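Local coordinates for uncharacterized protein (Helicobacter pylori, PDB 4O5J) that probably mediates bacterial attachment to host tissue as an outer-membrane adhesin, its extracellular domain recognising sialic acid-bearing carbohydrates, at residues A[239-244]-A[310-315]; A[203-208]-A[245-250]; A[314-319]-A[342-347]. One frame throughout, in Å; residues are numbered along the deposited sequence.

Contact 1 of 3, residues A[239-244]-A[310-315]; sequences QYAVFN and SIPAEQ
Gln315, on the first turn of helix 313-320, reaches across to the amino-terminal end of helix 241-268 and occupies one of the backbone N-H groups there, so that the contact joins the starts of two helices in the largely helical adhesion domain of SabA. Tyr240 stands at the N-cap position of one helix and Pro312 at that of the other. At the base of the Gln315 side chain, CB lies 3.9 Å from Val242 CB, and with CG anti to the carbonyl carbon (chi1 -68°) and an extended chain beyond it, the amide is delivered to the helix start. There CD comes near Val242 CG1, and the amide splits its duties. OE1 of Gln315 accepts the hydrogen bond from Val242 N at 2.9 Å; the donor sits almost straight beyond the carbonyl oxygen, but the N-H points less well, with an angle of 137° at the hydrogen. Gln315 OE1 also rests 3.3 Å from Val242 CB. NE2 of Gln315 turns to the edge of the Tyr240 ring, near its plane, 3.9 Å from CD1, with the amide and ring planes 68° apart. The far end of that ring is held elsewhere, its OH hydrogen-bonded to Ser233 OG. Apolar packing closes the junction beside the amide: Val242 CB meets Ile311 CG2, while Ala241 CB lies 3.6 Å from Pro312 CD. Gln315 OE1 thus takes the N-H of Val242 directly, while the N-H of Ala241 goes to a water, whose oxygen accepts from both Ala241 N and Gln315 NE2, each at 3.0 Å.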
# COMPACT_ATOMS: atom_id res chain seq x y z
N GLN A 239 -1.81 -15.57 13.95
CA GLN A 239 -2.62 -15.05 15.08
C GLN A 239 -2.20 -13.65 15.44
O GLN A 239 -2.78 -13.08 16.33
CB GLN A 239 -2.49 -15.93 16.31
CG GLN A 239 -3.00 -17.36 16.15
CD GLN A 239 -4.32 -17.39 15.46
OE1 GLN A 239 -5.34 -17.15 16.07
NE2 GLN A 239 -4.31 -17.65 14.15
N TYR A 240 -1.17 -13.08 14.79
CA TYR A 240 -0.73 -11.70 15.12
C TYR A 240 -1.01 -10.73 14.01
O TYR A 240 -0.68 -11.01 12.82
CB TYR A 240 0.72 -11.69 15.48
CG TYR A 240 1.03 -12.49 16.74
CD1 TYR A 240 0.96 -11.89 18.02
CD2 TYR A 240 1.37 -13.83 16.67
CE1 TYR A 240 1.24 -12.62 19.14
CE2 TYR A 240 1.62 -14.57 17.80
CZ TYR A 240 1.57 -13.97 19.03
OH TYR A 240 1.83 -14.73 20.16
N ALA A 241 -1.63 -9.59 14.34
CA ALA A 241 -2.03 -8.61 13.35
C ALA A 241 -0.82 -8.05 12.59
O ALA A 241 -0.93 -7.68 11.42
CB ALA A 241 -2.87 -7.46 14.02
N VAL A 242 0.32 -7.93 13.26
CA VAL A 242 1.50 -7.37 12.61
C VAL A 242 1.86 -8.27 11.43
O VAL A 242 2.14 -7.77 10.34
CB VAL A 242 2.69 -7.20 13.56
CG1 VAL A 242 3.18 -8.53 14.09
CG2 VAL A 242 3.81 -6.44 12.84
N PHE A 243 1.81 -9.58 11.63
CA PHE A 243 2.08 -10.52 10.56
C PHE A 243 0.99 -10.47 9.47
O PHE A 243 1.31 -10.29 8.27
CB PHE A 243 2.22 -11.92 11.07
CG PHE A 243 2.48 -12.95 9.95
CD1 PHE A 243 3.75 -13.10 9.40
CD2 PHE A 243 1.42 -13.70 9.40
CE1 PHE A 243 3.95 -14.01 8.35
CE2 PHE A 243 1.61 -14.58 8.41
CZ PHE A 243 2.89 -14.76 7.87
N ASN A 244 -0.26 -10.64 9.85
CA ASN A 244 -1.33 -10.67 8.89
C ASN A 244 -1.40 -9.39 8.07
O ASN A 244 -1.57 -9.44 6.85
CB ASN A 244 -2.66 -10.91 9.58
CG ASN A 244 -2.70 -12.26 10.28
OD1 ASN A 244 -1.98 -13.20 9.88
ND2 ASN A 244 -3.46 -12.37 11.35
N SER A 310 -3.40 -0.12 11.51
CA SER A 310 -4.26 -1.08 12.17
C SER A 310 -3.40 -2.05 12.98
O SER A 310 -3.94 -2.96 13.60
CB SER A 310 -4.98 -1.95 11.13
OG SER A 310 -5.90 -1.27 10.54
N ILE A 311 -2.08 -1.94 12.91
CA ILE A 311 -1.22 -2.82 13.67
C ILE A 311 -1.19 -2.34 15.13
O ILE A 311 -0.92 -1.19 15.37
CB ILE A 311 0.21 -2.83 13.14
CG1 ILE A 311 0.24 -3.41 11.72
CG2 ILE A 311 1.15 -3.63 14.07
CD1 ILE A 311 1.60 -3.25 11.00
N PRO A 312 -1.47 -3.23 16.11
CA PRO A 312 -1.50 -2.75 17.51
C PRO A 312 -0.14 -2.11 17.81
O PRO A 312 0.94 -2.59 17.39
CB PRO A 312 -1.75 -4.02 18.33
CG PRO A 312 -2.48 -4.97 17.35
CD PRO A 312 -1.94 -4.61 15.96
N ALA A 313 -0.19 -1.00 18.49
CA ALA A 313 0.92 -0.12 18.85
C ALA A 313 2.12 -0.88 19.39
O ALA A 313 3.25 -0.54 19.07
CB ALA A 313 0.44 1.03 19.88
N GLU A 314 1.91 -1.84 20.27
CA GLU A 314 3.01 -2.53 20.88
C GLU A 314 3.70 -3.44 19.85
O GLU A 314 4.92 -3.59 19.88
CB GLU A 314 2.49 -3.38 22.04
CG GLU A 314 3.62 -4.07 22.78
CD GLU A 314 4.55 -3.13 23.54
OE1 GLU A 314 4.06 -2.05 23.96
OE2 GLU A 314 5.74 -3.47 23.75
N GLN A 315 2.94 -4.06 18.97
CA GLN A 315 3.54 -4.89 17.91
C GLN A 315 4.33 -4.01 16.95
O GLN A 315 5.42 -4.38 16.52
CB GLN A 315 2.47 -5.69 17.16
CG GLN A 315 1.84 -6.74 18.04
CD GLN A 315 0.72 -7.45 17.31
OE1 GLN A 315 0.61 -7.37 16.10
NE2 GLN A 315 -0.13 -8.17 18.06
O HOH W 1 -2.78 -9.20 17.09

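Contact 2 of 3, residues A[203-208]-A[245-250]; sequences LMDLIA and NIKAMI
Lys247 lays its aliphatic chain along residues 203-208 of helix 193-209, covering Met204 and Ala208 before its ammonium reaches the flank of Asp205. CG is anti to the backbone N (chi1 -174°) and the chain stays extended as far as CE, so Lys247 CG packs 4.0 Å from Met204 CB and CD passes close to Met204 O. Lys247 CE lies 3.7 Å from Ala208 CB; the last torsion then bends, giving a rather long salt bridge of 3.4 Å from Lys247 NZ to Asp205 OD1, with Lys247 CE equally close to that oxygen. The carboxylate comes in at about a right angle to the lysine chain, and OD1 also accepts a hydrogen bond from Gln201 NE2. Two donors therefore meet one carboxylate oxygen, which would be expected to favour the charged form of Asp205.

Met204 works in the other direction, into the interior. Its chain folds at both chi2 and chi3, and the two ends of the fold have different partners: Met204 CG touches Ile250 CD1 at 3.7 Å, whereas CE meets Ile246 CG2 at the same separation, close to the backbone N of Lys247. Ile246 continues onto Ser93 and Val94 of helix 82-101, while Phe243, one turn earlier on helix 241-268, reaches back to Met204. Apolar side chains fill the buried side of the interface and the ion pair lies along a partly exposed flank. With segment axes 10.3 Å apart at closest and running at 138° to one another, this roughly antiparallel pair shows the inclined helix-helix packing of a mainly helical domain.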
# COMPACT_ATOMS: atom_id res chain seq x y z
N LEU A 203 8.13 -15.60 0.99
CA LEU A 203 8.56 -15.69 2.38
C LEU A 203 7.36 -15.68 3.36
O LEU A 203 7.18 -16.62 4.18
CB LEU A 203 9.56 -14.61 2.71
CG LEU A 203 10.06 -14.53 4.14
CD1 LEU A 203 10.63 -15.88 4.60
CD2 LEU A 203 11.07 -13.40 4.31
N MET A 204 6.53 -14.65 3.25
CA MET A 204 5.33 -14.55 4.11
C MET A 204 4.42 -15.76 3.90
O MET A 204 3.86 -16.29 4.88
CB MET A 204 4.58 -13.28 3.84
CG MET A 204 5.39 -12.03 4.12
SD MET A 204 6.02 -11.91 5.83
CE MET A 204 4.58 -11.08 6.63
N ASP A 205 4.28 -16.22 2.65
CA ASP A 205 3.41 -17.41 2.40
C ASP A 205 3.98 -18.63 3.12
O ASP A 205 3.24 -19.41 3.72
CB ASP A 205 3.31 -17.75 0.94
CG ASP A 205 2.44 -16.76 0.19
OD1 ASP A 205 1.82 -15.91 0.89
OD2 ASP A 205 2.37 -16.78 -1.10
N LEU A 206 5.30 -18.80 3.05
CA LEU A 206 5.93 -19.95 3.64
C LEU A 206 5.77 -19.89 5.16
O LEU A 206 5.47 -20.91 5.81
CB LEU A 206 7.42 -20.01 3.24
CG LEU A 206 8.17 -21.24 3.74
CD1 LEU A 206 7.39 -22.51 3.38
CD2 LEU A 206 9.56 -21.28 3.14
N ILE A 207 6.01 -18.72 5.73
CA ILE A 207 5.81 -18.55 7.17
C ILE A 207 4.36 -18.87 7.60
O ILE A 207 4.12 -19.62 8.58
CB ILE A 207 6.19 -17.13 7.62
CG1 ILE A 207 7.72 -16.92 7.40
CG2 ILE A 207 5.77 -16.88 9.12
CD1 ILE A 207 8.22 -15.53 7.69
N ALA A 208 3.40 -18.35 6.84
CA ALA A 208 1.98 -18.56 7.17
C ALA A 208 1.67 -20.04 7.13
O ALA A 208 0.89 -20.52 7.92
CB ALA A 208 1.08 -17.80 6.21
N ASN A 245 -1.32 -8.23 8.73
CA ASN A 245 -1.46 -6.98 8.04
C ASN A 245 -0.30 -6.80 7.01
O ASN A 245 -0.53 -6.39 5.88
CB ASN A 245 -1.48 -5.82 9.01
CG ASN A 245 -2.85 -5.63 9.64
OD1 ASN A 245 -3.72 -6.50 9.56
ND2 ASN A 245 -3.04 -4.47 10.28
N ILE A 246 0.93 -7.08 7.41
CA ILE A 246 2.06 -6.96 6.52
C ILE A 246 1.87 -7.92 5.33
O ILE A 246 2.06 -7.53 4.20
CB ILE A 246 3.41 -7.27 7.22
CG1 ILE A 246 3.73 -6.19 8.24
CG2 ILE A 246 4.52 -7.38 6.17
CD1 ILE A 246 5.05 -6.43 9.04
N LYS A 247 1.42 -9.14 5.59
CA LYS A 247 1.19 -10.11 4.53
C LYS A 247 0.16 -9.61 3.54
O LYS A 247 0.30 -9.78 2.33
CB LYS A 247 0.79 -11.48 5.12
CG LYS A 247 0.68 -12.56 4.05
CD LYS A 247 0.47 -13.93 4.71
CE LYS A 247 0.42 -15.08 3.73
NZ LYS A 247 -0.73 -14.95 2.85
N ALA A 248 -0.88 -8.95 4.04
CA ALA A 248 -1.96 -8.49 3.15
C ALA A 248 -1.49 -7.34 2.24
O ALA A 248 -2.05 -7.12 1.16
CB ALA A 248 -3.20 -8.07 3.97
N MET A 249 -0.48 -6.58 2.68
CA MET A 249 -0.01 -5.42 1.91
C MET A 249 0.62 -5.88 0.57
O MET A 249 0.54 -5.14 -0.44
CB MET A 249 1.07 -4.69 2.66
CG MET A 249 0.57 -4.06 3.94
SD MET A 249 2.00 -3.45 4.85
CE MET A 249 1.26 -2.92 6.45
N ILE A 250 1.18 -7.07 0.54
CA ILE A 250 1.99 -7.46 -0.67
C ILE A 250 1.14 -7.57 -1.96
O ILE A 250 1.40 -6.86 -2.94
CB ILE A 250 2.83 -8.71 -0.40
CG1 ILE A 250 3.76 -8.41 0.78
CG2 ILE A 250 3.64 -9.14 -1.66
CD1 ILE A 250 4.21 -9.62 1.51

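Contact 3 of 3, residues A[314-319]-A[342-347]; sequences EQYKYL and NLNQEV
Helix 313-320, a short helix, is tied here to the first turn of the long helix 343-396 by one tyrosine and a small leucine contact. Tyr316 bridges most of the distance. Its ring leaves the helix with CG anti to the backbone N (chi1 -176°) and points its OH at the opposite helix, where Asn344 ND2 donates a hydrogen bond of 2.8 Å to Tyr316 OH. The bond is nearly straight, 161° at the hydrogen, and the oxygen lies almost in the amide plane of Asn344. The amide approaches the edge of the ring, near its plane, and the two planes are inclined at 66°; Asn344 ND2 is also 3.4 Å from Tyr316 CE2. Two apolar side chains also approach the hydroxyl: Leu343 CG and Val347 CG2 each stand 4.0 Å from Tyr316 OH, so the polar tip is lodged among residues of successive turns.

Leu343 comes at the tyrosine from the opposite direction, its CD2 meeting CE1 obliquely. That same methyl, Leu343 CD2, serves a second neighbour, Leu319 CD2, 3.9 Å away, the two leucine chains crossing at about a right angle. Leu319 in turn touches Val242 and Ile246 of helix 241-268, while Val347 leans on Phe305 and Phe308 of helix 281-309, which continues the apolar core beyond both segments. The axes of the two segments come no closer than 12.1 Å and are steeply inclined, a wide separation that the length of a tyrosine spans. A long aromatic side chain with a polar tip, with Leu343 beside it, here joins two helices at the edge of the apolar interior of a mainly helical domain.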
# COMPACT_ATOMS: atom_id res chain seq x y z
N GLU A 314 1.91 -1.84 20.27
CA GLU A 314 3.01 -2.53 20.88
C GLU A 314 3.70 -3.44 19.85
O GLU A 314 4.92 -3.59 19.88
CB GLU A 314 2.49 -3.38 22.04
CG GLU A 314 3.62 -4.07 22.78
CD GLU A 314 4.55 -3.13 23.54
OE1 GLU A 314 4.06 -2.05 23.96
OE2 GLU A 314 5.74 -3.47 23.75
N GLN A 315 2.94 -4.06 18.97
CA GLN A 315 3.54 -4.89 17.91
C GLN A 315 4.33 -4.01 16.95
O GLN A 315 5.42 -4.38 16.52
CB GLN A 315 2.47 -5.69 17.16
CG GLN A 315 1.84 -6.74 18.04
CD GLN A 315 0.72 -7.45 17.31
OE1 GLN A 315 0.61 -7.37 16.10
NE2 GLN A 315 -0.13 -8.17 18.06
N TYR A 316 3.81 -2.83 16.64
CA TYR A 316 4.50 -1.92 15.75
C TYR A 316 5.81 -1.50 16.40
O TYR A 316 6.86 -1.40 15.72
CB TYR A 316 3.61 -0.72 15.42
CG TYR A 316 4.22 0.23 14.42
CD1 TYR A 316 4.33 -0.15 13.08
CD2 TYR A 316 4.73 1.48 14.77
CE1 TYR A 316 4.90 0.67 12.13
CE2 TYR A 316 5.32 2.33 13.79
CZ TYR A 316 5.40 1.91 12.48
OH TYR A 316 5.95 2.71 11.50
N LYS A 317 5.77 -1.24 17.73
CA LYS A 317 6.98 -0.81 18.43
C LYS A 317 8.07 -1.89 18.30
O LYS A 317 9.23 -1.57 18.10
CB LYS A 317 6.68 -0.50 19.93
CG LYS A 317 7.86 -0.10 20.77
CD LYS A 317 8.60 1.14 20.25
CE LYS A 317 7.77 2.44 20.31
NZ LYS A 317 8.35 3.65 19.59
N TYR A 318 7.70 -3.16 18.44
CA TYR A 318 8.67 -4.28 18.29
C TYR A 318 9.25 -4.26 16.86
O TYR A 318 10.45 -4.34 16.68
CB TYR A 318 8.00 -5.62 18.53
CG TYR A 318 8.04 -6.11 19.91
CD1 TYR A 318 8.88 -7.18 20.28
CD2 TYR A 318 7.25 -5.52 20.94
CE1 TYR A 318 8.91 -7.67 21.56
CE2 TYR A 318 7.30 -6.05 22.25
CZ TYR A 318 8.13 -7.08 22.55
OH TYR A 318 8.21 -7.59 23.86
N LEU A 319 8.39 -4.11 15.88
CA LEU A 319 8.79 -4.03 14.48
C LEU A 319 9.78 -2.87 14.25
O LEU A 319 10.83 -3.05 13.65
CB LEU A 319 7.56 -3.83 13.61
CG LEU A 319 7.73 -3.88 12.10
CD1 LEU A 319 8.21 -5.29 11.63
CD2 LEU A 319 6.37 -3.58 11.47
N ASN A 342 14.20 3.41 9.29
CA ASN A 342 13.54 4.29 8.33
C ASN A 342 12.07 4.01 8.18
O ASN A 342 11.39 4.73 7.47
CB ASN A 342 14.20 4.15 6.96
CG ASN A 342 15.69 4.47 7.03
OD1 ASN A 342 16.09 5.41 7.70
ND2 ASN A 342 16.50 3.68 6.36
N LEU A 343 11.57 2.95 8.84
CA LEU A 343 10.21 2.45 8.57
C LEU A 343 9.14 3.52 8.81
O LEU A 343 8.32 3.81 7.93
CB LEU A 343 9.91 1.20 9.37
CG LEU A 343 8.52 0.68 9.15
CD1 LEU A 343 8.24 0.44 7.65
CD2 LEU A 343 8.26 -0.57 9.99
N ASN A 344 9.15 4.10 9.98
CA ASN A 344 8.12 5.00 10.33
C ASN A 344 8.07 6.25 9.42
O ASN A 344 6.99 6.74 9.09
CB ASN A 344 8.17 5.35 11.80
CG ASN A 344 6.90 6.08 12.21
OD1 ASN A 344 6.88 7.30 12.31
ND2 ASN A 344 5.80 5.34 12.30
N GLN A 345 9.21 6.76 9.02
CA GLN A 345 9.26 7.88 8.11
C GLN A 345 8.63 7.48 6.76
O GLN A 345 7.85 8.23 6.16
CB GLN A 345 10.71 8.33 7.92
CG GLN A 345 10.89 9.25 6.74
CD GLN A 345 10.22 10.62 6.98
OE1 GLN A 345 10.71 11.42 7.76
NE2 GLN A 345 9.08 10.88 6.31
N GLU A 346 8.92 6.27 6.30
CA GLU A 346 8.37 5.81 5.02
C GLU A 346 6.85 5.65 5.10
O GLU A 346 6.12 6.00 4.15
CB GLU A 346 8.99 4.49 4.66
CG GLU A 346 10.45 4.64 4.32
CD GLU A 346 11.17 3.29 4.22
OE1 GLU A 346 10.59 2.24 4.57
OE2 GLU A 346 12.34 3.26 3.82
N VAL A 347 6.36 5.12 6.21
CA VAL A 347 4.94 4.97 6.43
C VAL A 347 4.25 6.34 6.45
O VAL A 347 3.19 6.54 5.82
CB VAL A 347 4.65 4.20 7.74
CG1 VAL A 347 3.15 4.26 8.09
CG2 VAL A 347 5.14 2.77 7.60

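Overall arrangement
Along the chain contact 2 comes first to completion, pairing helices 193-209 and 241-268, with contact 1 interleaved: its 239-244 segment runs directly into 245-250. Contact 3 follows, starting on the helix 313-320 that contact 1 reaches. Helix 241-268 therefore belongs to contacts 1 and 2, and helix 313-320 to contacts 1 and 3. Centres of contacts 1 and 2 lie about 12 Å apart, those of 1 and 3 about 11 Å, and those of 2 and 3 about 17 Å. Phe243 packing on Met204 and Ile207, and Ile246 on Leu319, make one continuous interior that connects helix 193-209 with the long helix 343-396 in the adhesion domain.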